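Local atomic coordinates of YARHG domain-containing protein (Legionella pneumophila subsp. pneumophila, PDB entry 4G2A), a protein that is of unknown function but may act as a nutrient-binding protein, joining a DUF4424 region rich in strands to a helical YARHG domain. Residues Phe50-Thr55 / Thr129-Leu134; Thr183-Cys188 / Ala212-Ile217; Asn74-Leu79 / Ala147-Met152; Val244-Leu249 / Asn308-Lys313. One frame throughout, in Å; residues are numbered along the deposited sequence.

Contact 1. Residues Phe50-Thr55 / Thr129-Leu134; sequences FTFKNT and TTFPPL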
loop_
_atom_site.group_PDB
_atom_site.type_symbol
_atom_site.label_atom_id
_atom_site.label_comp_id
_atom_site.label_asym_id
_atom_site.label_seq_id
_atom_site.Cartn_x
_atom_site.Cartn_y
_atom_site.Cartn_z
ATOM N N PHE A 50 6.046 -17.594 -7.019
ATOM C CA PHE A 50 4.928 -18.261 -7.678
ATOM C C PHE A 50 5.356 -19.633 -8.114
ATOM O O PHE A 50 6.477 -19.815 -8.603
ATOM C CB PHE A 50 4.428 -17.474 -8.911
ATOM C CG PHE A 50 4.314 -15.983 -8.744
ATOM C CD1 PHE A 50 3.159 -15.411 -8.218
ATOM C CD2 PHE A 50 5.370 -15.147 -9.085
ATOM C CE1 PHE A 50 3.074 -14.021 -8.009
ATOM C CE2 PHE A 50 5.283 -13.766 -8.882
ATOM C CZ PHE A 50 4.126 -13.213 -8.354
ATOM N N THR A 51 4.458 -20.595 -7.966
ATOM C CA THR A 51 4.713 -21.972 -8.368
ATOM C C THR A 51 3.683 -22.287 -9.432
ATOM O O THR A 51 2.490 -22.099 -9.203
ATOM C CB THR A 51 4.665 -22.912 -7.138
ATOM O OG1 THR A 51 5.484 -22.393 -6.093
ATOM C CG2 THR A 51 5.099 -24.301 -7.449
ATOM N N PHE A 52 4.142 -22.699 -10.597
ATOM C CA PHE A 52 3.293 -23.048 -11.737
ATOM C C PHE A 52 3.477 -24.492 -12.087
ATOM O O PHE A 52 4.606 -24.977 -12.027
ATOM C CB PHE A 52 3.642 -22.192 -12.964
ATOM C CG PHE A 52 3.334 -20.723 -12.826
ATOM C CD1 PHE A 52 2.078 -20.228 -13.151
ATOM C CD2 PHE A 52 4.310 -19.830 -12.412
ATOM C CE1 PHE A 52 1.802 -18.870 -13.039
ATOM C CE2 PHE A 52 4.036 -18.472 -12.303
ATOM C CZ PHE A 52 2.789 -17.994 -12.630
ATOM N N LYS A 53 2.401 -25.182 -12.484
ATOM C CA LYS A 53 2.527 -26.569 -12.901
ATOM C C LYS A 53 1.985 -26.796 -14.332
ATOM O O LYS A 53 0.854 -26.413 -14.652
ATOM C CB LYS A 53 1.853 -27.548 -11.917
ATOM C CG LYS A 53 2.285 -28.994 -12.193
ATOM C CD LYS A 53 1.578 -30.037 -11.349
ATOM C CE LYS A 53 1.727 -31.448 -11.904
ATOM N NZ LYS A 53 0.695 -31.755 -12.946
ATOM N N ASN A 54 2.808 -27.453 -15.175
ATOM C CA ASN A 54 2.415 -27.890 -16.499
ATOM C C ASN A 54 1.530 -29.135 -16.313
ATOM O O ASN A 54 2.004 -30.139 -15.783
ATOM C CB ASN A 54 3.645 -28.193 -17.363
ATOM C CG ASN A 54 3.303 -28.688 -18.755
ATOM O OD1 ASN A 54 2.183 -28.541 -19.230
ATOM N ND2 ASN A 54 4.269 -29.238 -19.457
ATOM N N THR A 55 0.244 -29.057 -16.689
ATOM C CA THR A 55 -0.663 -30.184 -16.477
ATOM C C THR A 55 -0.669 -31.151 -17.668
ATOM O O THR A 55 -1.312 -32.206 -17.586
ATOM C CB THR A 55 -2.071 -29.704 -16.149
ATOM O OG1 THR A 55 -2.629 -29.070 -17.299
ATOM C CG2 THR A 55 -2.104 -28.791 -14.944
ATOM N N THR A 129 9.072 -18.903 -20.662
ATOM C CA THR A 129 9.122 -19.963 -19.651
ATOM C C THR A 129 8.880 -21.303 -20.363
ATOM O O THR A 129 7.852 -21.476 -21.018
ATOM C CB THR A 129 8.133 -19.729 -18.489
ATOM O OG1 THR A 129 6.806 -19.943 -18.955
ATOM C CG2 THR A 129 8.232 -18.349 -17.877
ATOM N N THR A 130 9.845 -22.221 -20.261
ATOM C CA THR A 130 9.736 -23.551 -20.843
ATOM C C THR A 130 9.437 -24.525 -19.716
ATOM O O THR A 130 10.112 -24.538 -18.681
ATOM C CB THR A 130 10.985 -23.939 -21.675
ATOM O OG1 THR A 130 11.167 -22.969 -22.714
ATOM C CG2 THR A 130 10.848 -25.308 -22.330
ATOM N N PHE A 131 8.395 -25.315 -19.913
ATOM C CA PHE A 131 8.013 -26.330 -18.966
ATOM C C PHE A 131 8.200 -27.714 -19.574
ATOM O O PHE A 131 7.434 -28.069 -20.482
ATOM C CB PHE A 131 6.547 -26.187 -18.523
ATOM C CG PHE A 131 6.107 -24.958 -17.771
ATOM C CD1 PHE A 131 5.974 -23.736 -18.422
ATOM C CD2 PHE A 131 5.667 -25.054 -16.453
ATOM C CE1 PHE A 131 5.507 -22.614 -17.741
ATOM C CE2 PHE A 131 5.177 -23.938 -15.783
ATOM C CZ PHE A 131 5.122 -22.719 -16.423
ATOM N N PRO A 132 9.147 -28.531 -19.031
ATOM C CA PRO A 132 9.242 -29.947 -19.434
ATOM C C PRO A 132 7.914 -30.709 -19.163
ATOM O O PRO A 132 7.047 -30.169 -18.462
ATOM C CB PRO A 132 10.370 -30.490 -18.522
ATOM C CG PRO A 132 11.131 -29.299 -18.087
ATOM C CD PRO A 132 10.104 -28.223 -17.948
ATOM N N PRO A 133 7.719 -31.960 -19.654
ATOM C CA PRO A 133 6.443 -32.667 -19.377
ATOM C C PRO A 133 6.111 -32.805 -17.884
ATOM O O PRO A 133 6.943 -33.253 -17.091
ATOM C CB PRO A 133 6.660 -34.050 -20.017
ATOM C CG PRO A 133 7.662 -33.811 -21.090
ATOM C CD PRO A 133 8.595 -32.768 -20.530
ATOM N N LEU A 134 4.887 -32.382 -17.512
ATOM C CA LEU A 134 4.274 -32.397 -16.168
ATOM C C LEU A 134 5.103 -31.661 -15.068
ATOM O O LEU A 134 4.857 -31.851 -13.867
ATOM C CB LEU A 134 3.956 -33.847 -15.727
ATOM C CG LEU A 134 2.814 -34.540 -16.492
ATOM C CD1 LEU A 134 2.704 -35.998 -16.101
ATOM C CD2 LEU A 134 1.460 -33.809 -16.296
#
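Phe52 and Asn54, on the same face of strand 43-54, meet Phe131 at the end of strand 123-131, packing one layer of a beta-rich region on another: the axes of the short segments 50-54 and 129-131 pass 8.6 Å apart and cross at -50°. CB of Phe52 abuts the edge of the Phe131 ring, 3.7 Å from CE2, while its own ring turns away toward Trp167. Asn54 crosses Phe131 at a slant, the amide plane 71° from the ring plane, with Asn54 CB 3.7 Å from Phe131 CB. Phenylalanine suits this interior, which Val60 and Ile21 also line around Phe131. Prolines, having no backbone N-H to give a neighbouring strand, suit the place where the chain then leaves it. Lys53 runs alongside Leu134, its CE 3.7 Å from Leu134 O. Asparagine can serve such a turn with both ends of its amide: OD1 accepts from N of Leu56, ND2 bonds O of Lys58, and, with CG anti to the backbone N (chi1 179°), Asn54 ND2 also hydrogen-bonds Pro132 O at 3.1 Å, from above the carbonyl plane.

Contact 2. Residues Thr183-Cys188 / Ala212-Ile217; sequences TPTRLC and ADRKYI. With SO4 (sulfate ion), chain H; SO4 (sulfate ion), chain G.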
loop_
_atom_site.group_PDB
_atom_site.type_symbol
_atom_site.label_atom_id
_atom_site.label_comp_id
_atom_site.label_asym_id
_atom_site.label_seq_id
_atom_site.Cartn_x
_atom_site.Cartn_y
_atom_site.Cartn_z
ATOM N N THR A 183 5.928 0.740 10.121
ATOM C CA THR A 183 5.591 1.965 10.861
ATOM C C THR A 183 4.264 1.686 11.576
ATOM O O THR A 183 3.512 0.867 11.049
ATOM C CB THR A 183 5.535 3.202 9.922
ATOM O OG1 THR A 183 5.483 4.403 10.706
ATOM C CG2 THR A 183 4.346 3.183 8.965
ATOM N N PRO A 184 3.908 2.311 12.730
ATOM C CA PRO A 184 2.590 2.001 13.339
ATOM C C PRO A 184 1.426 2.403 12.417
ATOM O O PRO A 184 1.480 3.448 11.763
ATOM C CB PRO A 184 2.604 2.789 14.662
ATOM C CG PRO A 184 4.045 3.048 14.934
ATOM C CD PRO A 184 4.658 3.265 13.575
ATOM N N THR A 185 0.437 1.507 12.268
ATOM C CA THR A 185 -0.724 1.725 11.404
ATOM C C THR A 185 -2.014 1.233 12.040
ATOM O O THR A 185 -2.010 0.492 13.023
ATOM C CB THR A 185 -0.584 0.999 10.008
ATOM O OG1 THR A 185 -0.537 -0.406 10.212
ATOM C CG2 THR A 185 0.617 1.447 9.194
ATOM N N ARG A 186 -3.112 1.644 11.433
ATOM C CA ARG A 186 -4.491 1.229 11.665
ATOM C C ARG A 186 -5.175 1.102 10.313
ATOM O O ARG A 186 -4.798 1.808 9.368
ATOM C CB ARG A 186 -5.260 2.243 12.549
ATOM C CG ARG A 186 -5.036 2.111 14.053
ATOM C CD ARG A 186 -5.325 0.707 14.551
ATOM N NE ARG A 186 -5.043 0.533 15.973
ATOM C CZ ARG A 186 -3.857 0.221 16.480
ATOM N NH1 ARG A 186 -2.797 0.103 15.688
ATOM N NH2 ARG A 186 -3.710 0.073 17.789
ATOM N N LEU A 187 -6.194 0.233 10.210
ATOM C CA LEU A 187 -6.995 0.158 8.990
ATOM C C LEU A 187 -7.862 1.397 8.939
ATOM O O LEU A 187 -8.303 1.850 9.997
ATOM C CB LEU A 187 -7.900 -1.097 8.971
ATOM C CG LEU A 187 -7.256 -2.443 9.069
ATOM C CD1 LEU A 187 -8.316 -3.524 9.223
ATOM C CD2 LEU A 187 -6.386 -2.707 7.885
ATOM N N CYS A 188 -8.166 1.918 7.740
ATOM C CA CYS A 188 -9.068 3.063 7.641
ATOM C C CYS A 188 -10.489 2.631 8.016
ATOM O O CYS A 188 -11.263 3.460 8.465
ATOM C CB CYS A 188 -9.015 3.691 6.256
ATOM S SG CYS A 188 -7.341 4.124 5.707
ATOM N N ALA A 212 5.334 -0.641 15.248
ATOM C CA ALA A 212 5.962 -0.632 13.923
ATOM C C ALA A 212 6.013 -2.028 13.290
ATOM O O ALA A 212 6.270 -2.146 12.098
ATOM C CB ALA A 212 7.371 -0.072 14.039
ATOM N N ASP A 213 5.744 -3.076 14.076
ATOM C CA ASP A 213 5.784 -4.461 13.630
ATOM C C ASP A 213 4.383 -5.035 13.331
ATOM O O ASP A 213 4.275 -6.229 13.065
ATOM C CB ASP A 213 6.509 -5.305 14.694
ATOM C CG ASP A 213 7.939 -4.850 14.969
ATOM O OD1 ASP A 213 8.702 -4.654 13.990
ATOM O OD2 ASP A 213 8.298 -4.699 16.162
ATOM N N ARG A 214 3.327 -4.194 13.338
ATOM C CA ARG A 214 1.949 -4.608 13.051
ATOM C C ARG A 214 1.848 -5.003 11.574
ATOM O O ARG A 214 2.120 -4.188 10.710
ATOM C CB ARG A 214 0.953 -3.506 13.431
ATOM C CG ARG A 214 -0.444 -4.028 13.739
ATOM C CD ARG A 214 -1.495 -2.931 13.624
ATOM N NE ARG A 214 -2.727 -3.255 14.352
ATOM C CZ ARG A 214 -3.949 -3.012 13.896
ATOM N NH1 ARG A 214 -4.124 -2.449 12.709
ATOM N NH2 ARG A 214 -5.009 -3.313 14.632
ATOM N N LYS A 215 1.583 -6.293 11.308
ATOM C CA LYS A 215 1.525 -6.932 9.980
ATOM C C LYS A 215 0.119 -7.394 9.663
ATOM O O LYS A 215 -0.632 -7.726 10.583
ATOM C CB LYS A 215 2.462 -8.152 9.927
ATOM C CG LYS A 215 3.938 -7.835 10.025
ATOM C CD LYS A 215 4.777 -9.094 10.336
ATOM C CE LYS A 215 4.977 -9.340 11.808
ATOM N NZ LYS A 215 5.891 -8.339 12.426
ATOM N N TYR A 216 -0.223 -7.438 8.360
ATOM C CA TYR A 216 -1.523 -7.861 7.835
ATOM C C TYR A 216 -1.292 -9.093 6.984
ATOM O O TYR A 216 -0.579 -9.020 5.975
ATOM C CB TYR A 216 -2.177 -6.713 7.050
ATOM C CG TYR A 216 -2.280 -5.447 7.880
ATOM C CD1 TYR A 216 -3.314 -5.276 8.801
ATOM C CD2 TYR A 216 -1.290 -4.469 7.819
ATOM C CE1 TYR A 216 -3.379 -4.142 9.616
ATOM C CE2 TYR A 216 -1.338 -3.334 8.636
ATOM C CZ TYR A 216 -2.395 -3.169 9.520
ATOM O OH TYR A 216 -2.480 -2.039 10.282
ATOM N N ILE A 217 -1.819 -10.246 7.442
ATOM C CA ILE A 217 -1.563 -11.547 6.815
ATOM C C ILE A 217 -2.839 -12.252 6.333
ATOM O O ILE A 217 -3.856 -12.289 7.022
ATOM C CB ILE A 217 -0.772 -12.458 7.824
ATOM C CG1 ILE A 217 0.595 -11.864 8.155
ATOM C CG2 ILE A 217 -0.576 -13.890 7.333
ATOM C CD1 ILE A 217 0.720 -11.489 9.554
HETATM S S SO4 H . -0.468 -1.231 18.181
HETATM O O1 SO4 H . 0.031 -0.147 17.324
HETATM O O2 SO4 H . -1.390 -0.659 19.173
HETATM O O3 SO4 H . -1.170 -2.226 17.376
HETATM O O4 SO4 H . 0.640 -1.886 18.869
HETATM S S SO4 G . -6.796 1.554 19.126
HETATM O O1 SO4 G . -5.529 1.990 19.721
HETATM O O2 SO4 G . -7.884 1.740 20.083
HETATM O O3 SO4 G . -7.080 2.342 17.923
HETATM O O4 SO4 G . -6.707 0.138 18.774
HETATM O O HOH W 1 1.916 -1.305 11.001
#
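Ala212 sets its CA 3.8 Å from N of Pro184, its small side chain suiting so close an approach of backbones. Arg214 follows, extended from CG to NE; its side chain crosses that of Arg186 at about a right angle, while their guanidinium groups stack, centres 4.2 Å apart and planes at 21°. Arg186 bends at chi2 (-54°), and its NH1 bonds Thr185 O at 2.8 Å. Its NH2 donates almost straight to O2 of the chain H sulfate at 2.8 Å; the chain G sulfate lies at the guanidinium edge, where NE and NH2 both donate to its O4. Tyr216 brings OH to 2.5 Å from Thr185 OG1, which lies in the ring plane; Arg214 NH1 donates to the same OH. Leu187 CD2 lies 3.8 Å from Tyr216 CE1. One water links Thr183 O, Thr185 OG1 and Arg214 O. Strand 185-187 pairs with 229-235, tied also by the Cys188-Cys232 disulfide, and 215-220 with 174-180. The sulfates probably come from the crystallisation liquor, so the protein's own compensation for the stacked charges probably includes Glu190, salt-bridged to Arg214.

Contact 3. Residues Asn74-Leu79 / Ala147-Met152; sequences NSEIAL and ATYDVM. With SO4 (sulfate ion), chain K.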
loop_
_atom_site.group_PDB
_atom_site.type_symbol
_atom_site.label_atom_id
_atom_site.label_comp_id
_atom_site.label_asym_id
_atom_site.label_seq_id
_atom_site.Cartn_x
_atom_site.Cartn_y
_atom_site.Cartn_z
ATOM N N ASN A 74 -1.686 12.367 -16.195
ATOM C CA ASN A 74 -3.009 12.835 -15.745
ATOM C C ASN A 74 -3.107 13.015 -14.244
ATOM O O ASN A 74 -4.005 13.708 -13.746
ATOM C CB ASN A 74 -4.091 11.829 -16.170
ATOM C CG ASN A 74 -4.625 12.060 -17.555
ATOM O OD1 ASN A 74 -4.499 11.205 -18.432
ATOM N ND2 ASN A 74 -5.264 13.212 -17.777
ATOM N N SER A 75 -2.229 12.337 -13.523
ATOM C CA SER A 75 -2.290 12.321 -12.080
ATOM C C SER A 75 -0.982 12.732 -11.431
ATOM O O SER A 75 0.092 12.741 -12.046
ATOM C CB SER A 75 -2.668 10.910 -11.611
ATOM O OG SER A 75 -3.149 10.882 -10.272
ATOM N N GLU A 76 -1.110 13.039 -10.150
ATOM C CA GLU A 76 -0.040 13.296 -9.226
ATOM C C GLU A 76 0.597 11.953 -8.975
ATOM O O GLU A 76 -0.108 10.940 -8.910
ATOM C CB GLU A 76 -0.615 13.907 -7.952
ATOM C CG GLU A 76 0.440 14.372 -6.976
ATOM C CD GLU A 76 -0.084 14.934 -5.671
ATOM O OE1 GLU A 76 -1.317 15.103 -5.537
ATOM O OE2 GLU A 76 0.750 15.225 -4.786
ATOM N N ILE A 77 1.903 11.917 -8.903
ATOM C CA ILE A 77 2.601 10.663 -8.677
ATOM C C ILE A 77 3.154 10.663 -7.252
ATOM O O ILE A 77 3.626 11.704 -6.776
ATOM C CB ILE A 77 3.716 10.426 -9.752
ATOM C CG1 ILE A 77 3.153 10.330 -11.190
ATOM C CG2 ILE A 77 4.625 9.233 -9.436
ATOM C CD1 ILE A 77 1.998 9.298 -11.527
ATOM N N ALA A 78 3.048 9.493 -6.583
ATOM C CA ALA A 78 3.663 9.156 -5.303
ATOM C C ALA A 78 4.982 8.417 -5.636
ATOM O O ALA A 78 4.988 7.275 -6.106
ATOM C CB ALA A 78 2.722 8.298 -4.450
ATOM N N LEU A 79 6.086 9.118 -5.472
ATOM C CA LEU A 79 7.426 8.633 -5.809
ATOM C C LEU A 79 8.192 8.045 -4.642
ATOM O O LEU A 79 8.235 8.681 -3.586
ATOM C CB LEU A 79 8.244 9.815 -6.333
ATOM C CG LEU A 79 8.290 10.079 -7.827
ATOM C CD1 LEU A 79 9.163 11.298 -8.087
ATOM C CD2 LEU A 79 8.898 8.897 -8.582
ATOM N N ALA A 147 4.340 4.913 -2.635
ATOM C CA ALA A 147 3.263 4.600 -1.715
ATOM C C ALA A 147 2.089 5.536 -1.958
ATOM O O ALA A 147 2.124 6.712 -1.583
ATOM C CB ALA A 147 3.747 4.662 -0.278
ATOM N N THR A 148 1.065 4.996 -2.641
ATOM C CA THR A 148 -0.189 5.653 -2.984
ATOM C C THR A 148 -0.800 6.295 -1.726
ATOM O O THR A 148 -0.820 5.704 -0.643
ATOM C CB THR A 148 -1.140 4.628 -3.681
ATOM O OG1 THR A 148 -0.531 4.269 -4.901
ATOM C CG2 THR A 148 -2.510 5.193 -4.031
ATOM N N TYR A 149 -1.277 7.520 -1.891
ATOM C CA TYR A 149 -1.910 8.250 -0.822
ATOM C C TYR A 149 -2.949 9.215 -1.423
ATOM O O TYR A 149 -2.857 9.581 -2.589
ATOM C CB TYR A 149 -0.859 8.951 0.082
ATOM C CG TYR A 149 -0.091 10.066 -0.591
ATOM C CD1 TYR A 149 1.087 9.808 -1.285
ATOM C CD2 TYR A 149 -0.525 11.388 -0.506
ATOM C CE1 TYR A 149 1.801 10.835 -1.906
ATOM C CE2 TYR A 149 0.176 12.419 -1.125
ATOM C CZ TYR A 149 1.347 12.140 -1.812
ATOM O OH TYR A 149 2.043 13.157 -2.408
ATOM N N ASP A 150 -3.946 9.607 -0.629
ATOM C CA ASP A 150 -4.989 10.485 -1.137
ATOM C C ASP A 150 -5.334 11.631 -0.172
ATOM O O ASP A 150 -4.826 11.679 0.958
ATOM C CB ASP A 150 -6.253 9.681 -1.506
ATOM C CG ASP A 150 -6.841 8.853 -0.393
ATOM O OD1 ASP A 150 -6.835 9.327 0.775
ATOM O OD2 ASP A 150 -7.440 7.808 -0.699
ATOM N N VAL A 151 -6.206 12.545 -0.650
ATOM C CA VAL A 151 -6.696 13.764 0.018
ATOM C C VAL A 151 -7.538 13.473 1.298
ATOM O O VAL A 151 -7.886 14.423 1.993
ATOM C CB VAL A 151 -7.476 14.675 -0.968
ATOM C CG1 VAL A 151 -6.535 15.237 -2.032
ATOM C CG2 VAL A 151 -8.656 13.942 -1.619
HETATM N N MSE A 152 -7.860 12.194 1.600
HETATM C CA MSE A 152 -8.606 11.761 2.788
HETATM C C MSE A 152 -7.624 11.334 3.875
HETATM O O MSE A 152 -8.021 11.079 5.016
HETATM C CB MSE A 152 -9.562 10.603 2.438
HETATM C CG MSE A 152 -10.482 10.892 1.249
HETATM SE SE MSE A 152 -11.924 12.133 1.661
HETATM C CE MSE A 152 -11.094 13.790 1.289
HETATM S S SO4 K . -7.547 11.799 -9.471
HETATM O O1 SO4 K . -6.189 11.956 -8.939
HETATM O O2 SO4 K . -8.193 13.115 -9.593
HETATM O O3 SO4 K . -7.465 11.178 -10.802
HETATM O O4 SO4 K . -8.325 10.941 -8.569
HETATM O O HOH W 2 3.832 12.781 -4.350
HETATM O O HOH W 3 5.657 7.540 -2.307
#
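Ala78 presses its methyl against Ala147 and Tyr149, bringing the irregular segment 74-79 against the end of strand 136-150 in the beta-rich part of the protein. Both segments pair with strand 4-6, the weakly bonded strand 76-77 in parallel and 136-150 antiparallel, and they meet each other directly at Ala78. The tight part centres on Ala78 CB, 3.3 Å from Ala147 O and 3.7 Å from Tyr149 CE1. The small methyl of alanine suits this buried spot, where it meets both a carbonyl oxygen and a ring. Tyr149 reaches it because CG sits between the backbone N and the carbonyl carbon (chi1 67°), which brings the ring toward Ala78.

The other side is looser and polar. Glu76, extended beyond CG, crosses the ring at about a right angle, with the carboxylate plane 81° from it; its OE2 stops 3.4 Å from Tyr149 OH. An acidic residue suits this partly exposed margin. Water also bridges the segments: one molecule donates to Leu79 O, weakly, and accepts from Ala147 N at 3.0 Å. A second lies 2.7 Å from Tyr149 OH and donates to Ile77 O at 2.7 Å.

Contact 4. Residues Val244-Leu249 / Asn308-Lys313; sequences VIYPWL and NEEDKK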
loop_
_atom_site.group_PDB
_atom_site.type_symbol
_atom_site.label_atom_id
_atom_site.label_comp_id
_atom_site.label_asym_id
_atom_site.label_seq_id
_atom_site.Cartn_x
_atom_site.Cartn_y
_atom_site.Cartn_z
ATOM N N VAL A 244 -7.347 15.220 12.332
ATOM C CA VAL A 244 -7.331 16.101 13.498
ATOM C C VAL A 244 -7.047 17.545 13.081
ATOM O O VAL A 244 -7.870 18.396 13.386
ATOM C CB VAL A 244 -6.387 15.626 14.649
ATOM C CG1 VAL A 244 -6.585 16.468 15.902
ATOM C CG2 VAL A 244 -6.606 14.140 14.995
ATOM N N ILE A 245 -5.923 17.836 12.391
ATOM C CA ILE A 245 -5.523 19.219 12.054
ATOM C C ILE A 245 -6.369 19.832 10.913
ATOM O O ILE A 245 -6.979 20.885 11.119
ATOM C CB ILE A 245 -3.995 19.356 11.732
ATOM C CG1 ILE A 245 -3.023 18.696 12.778
ATOM C CG2 ILE A 245 -3.582 20.782 11.380
ATOM C CD1 ILE A 245 -3.313 18.787 14.244
ATOM N N TYR A 246 -6.357 19.216 9.710
ATOM C CA TYR A 246 -7.033 19.755 8.520
ATOM C C TYR A 246 -8.576 19.935 8.715
ATOM O O TYR A 246 -9.073 20.968 8.269
ATOM C CB TYR A 246 -6.718 18.926 7.254
ATOM C CG TYR A 246 -5.250 18.853 6.853
ATOM C CD1 TYR A 246 -4.265 19.537 7.571
ATOM C CD2 TYR A 246 -4.841 18.081 5.768
ATOM C CE1 TYR A 246 -2.912 19.430 7.235
ATOM C CE2 TYR A 246 -3.492 17.981 5.411
ATOM C CZ TYR A 246 -2.530 18.662 6.144
ATOM O OH TYR A 246 -1.203 18.577 5.780
ATOM N N PRO A 247 -9.355 19.054 9.409
ATOM C CA PRO A 247 -10.793 19.346 9.583
ATOM C C PRO A 247 -11.039 20.703 10.258
ATOM O O PRO A 247 -11.958 21.402 9.827
ATOM C CB PRO A 247 -11.288 18.192 10.446
ATOM C CG PRO A 247 -10.343 17.091 10.154
ATOM C CD PRO A 247 -9.017 17.742 10.000
ATOM N N TRP A 248 -10.185 21.101 11.258
ATOM C CA TRP A 248 -10.261 22.398 11.945
ATOM C C TRP A 248 -9.872 23.540 11.026
ATOM O O TRP A 248 -10.474 24.618 11.097
ATOM C CB TRP A 248 -9.368 22.442 13.200
ATOM C CG TRP A 248 -9.929 21.684 14.353
ATOM C CD1 TRP A 248 -9.448 20.527 14.882
ATOM C CD2 TRP A 248 -11.113 22.005 15.095
ATOM N NE1 TRP A 248 -10.285 20.074 15.878
ATOM C CE2 TRP A 248 -11.312 20.970 16.037
ATOM C CE3 TRP A 248 -12.040 23.064 15.044
ATOM C CZ2 TRP A 248 -12.370 20.986 16.953
ATOM C CZ3 TRP A 248 -13.093 23.069 15.943
ATOM C CH2 TRP A 248 -13.254 22.036 16.877
ATOM N N LEU A 249 -8.862 23.322 10.168
ATOM C CA LEU A 249 -8.426 24.380 9.262
ATOM C C LEU A 249 -9.424 24.595 8.131
ATOM O O LEU A 249 -9.631 25.738 7.746
ATOM C CB LEU A 249 -7.015 24.118 8.712
ATOM C CG LEU A 249 -5.873 24.288 9.721
ATOM C CD1 LEU A 249 -4.629 23.643 9.229
ATOM C CD2 LEU A 249 -5.579 25.735 9.973
ATOM N N ASN A 308 4.982 22.687 10.801
ATOM C CA ASN A 308 4.798 23.211 9.460
ATOM C C ASN A 308 3.786 24.373 9.494
ATOM O O ASN A 308 3.316 24.753 10.571
ATOM C CB ASN A 308 4.402 22.079 8.468
ATOM C CG ASN A 308 3.046 21.418 8.632
ATOM O OD1 ASN A 308 2.118 21.952 9.229
ATOM N ND2 ASN A 308 2.855 20.285 7.977
ATOM N N GLU A 309 3.486 24.950 8.315
ATOM C CA GLU A 309 2.586 26.098 8.155
ATOM C C GLU A 309 1.157 25.784 8.615
ATOM O O GLU A 309 0.523 26.653 9.206
ATOM C CB GLU A 309 2.605 26.602 6.698
ATOM C CG GLU A 309 3.915 27.304 6.354
ATOM C CD GLU A 309 4.129 27.738 4.914
ATOM O OE1 GLU A 309 3.172 28.261 4.295
ATOM O OE2 GLU A 309 5.277 27.613 4.426
ATOM N N GLU A 310 0.668 24.545 8.378
ATOM C CA GLU A 310 -0.675 24.107 8.781
ATOM C C GLU A 310 -0.801 24.094 10.303
ATOM O O GLU A 310 -1.794 24.596 10.832
ATOM C CB GLU A 310 -1.014 22.716 8.202
ATOM C CG GLU A 310 -1.319 22.690 6.711
ATOM C CD GLU A 310 -0.132 22.942 5.804
ATOM O OE1 GLU A 310 0.766 22.072 5.741
ATOM O OE2 GLU A 310 -0.085 24.031 5.187
ATOM N N ASP A 311 0.213 23.536 10.996
ATOM C CA ASP A 311 0.319 23.454 12.455
ATOM C C ASP A 311 0.234 24.833 13.073
ATOM O O ASP A 311 -0.601 25.060 13.934
ATOM C CB ASP A 311 1.649 22.798 12.855
ATOM C CG ASP A 311 1.905 21.410 12.287
ATOM O OD1 ASP A 311 0.923 20.712 11.933
ATOM O OD2 ASP A 311 3.080 21.029 12.171
ATOM N N LYS A 312 1.074 25.758 12.592
ATOM C CA LYS A 312 1.164 27.162 13.005
ATOM C C LYS A 312 -0.185 27.904 12.789
ATOM O O LYS A 312 -0.611 28.630 13.688
ATOM C CB LYS A 312 2.313 27.861 12.261
ATOM C CG LYS A 312 3.669 27.298 12.651
ATOM C CD LYS A 312 4.759 27.635 11.663
ATOM C CE LYS A 312 6.079 27.057 12.122
ATOM N NZ LYS A 312 7.089 27.015 11.031
ATOM N N LYS A 313 -0.879 27.661 11.651
ATOM C CA LYS A 313 -2.210 28.239 11.371
ATOM C C LYS A 313 -3.246 27.759 12.394
ATOM O O LYS A 313 -4.066 28.564 12.846
ATOM C CB LYS A 313 -2.696 27.918 9.946
ATOM C CG LYS A 313 -2.072 28.774 8.867
ATOM C CD LYS A 313 -2.576 28.368 7.486
ATOM C CE LYS A 313 -2.061 29.308 6.427
ATOM N NZ LYS A 313 -2.668 29.030 5.100
#
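Leu249 reaches between Glu310 and Lys313, one methyl to each: CD1 lies 3.4 Å from Glu310 O and CD2 3.6 Å from Lys313 CB. Leucine suits this role because its branched end can touch two successive turns of the opposing helix. One turn earlier, Tyr246 passes Glu310 at a slant, its CE1 3.7 Å from CG and the ring plane 80° from the carboxylate. Glu310 bends at chi2 (70°); its CB and CG make the contact, with OE1 4.0 Å from Tyr246 OH. Lys313 likewise offers CB to Leu249 as its extended chain leads the charge away. Behind them Ile245 CG2 approaches Glu310 O at 4.2 Å.

Farther out, Asn308 occupies the N-cap position, and its backbone N donates to Asp311 OD2 at 2.9 Å. Aspartate fits here because its carboxylate, in the first turn, can accept the backbone N-H of the N-cap residue; Tyr277 also bonds OD2, and Gln276 bonds OD1. Tyr246 meets Tyr242 edge-to-face. Within the YARHG domain, segments 244-249 and 309-313 of helices 236-250 and 309-321 cross at 59°; Ile245 reaches Ile273 of helix 263-275 and Leu314, and Trp248 also touches helix 254-259.

How the contacts relate
Contacts 1, 2 and 3 belong to the strand-rich part of the chain, whereas contact 4 joins two helices at the surface of the YARHG domain. Contact 3 is the buried one; contacts 1 and 2 are only partly buried. Contacts 1 and 3 are linked through neighbouring strands 43-54 and 136-150, yet their centres stand about 38 Å apart. Contact 1 lies far out, on the opposite side of the chain's centre from contact 4, about 56 Å between centres. The chemistry follows: aromatic packing plus a side-chain amide to carbonyl hydrogen bond at contact 1, charge and anions at contact 2, a methyl with bridging waters at contact 3, and aliphatic stems of charged residues, without cross-helix hydrogen bonds, at contact 4.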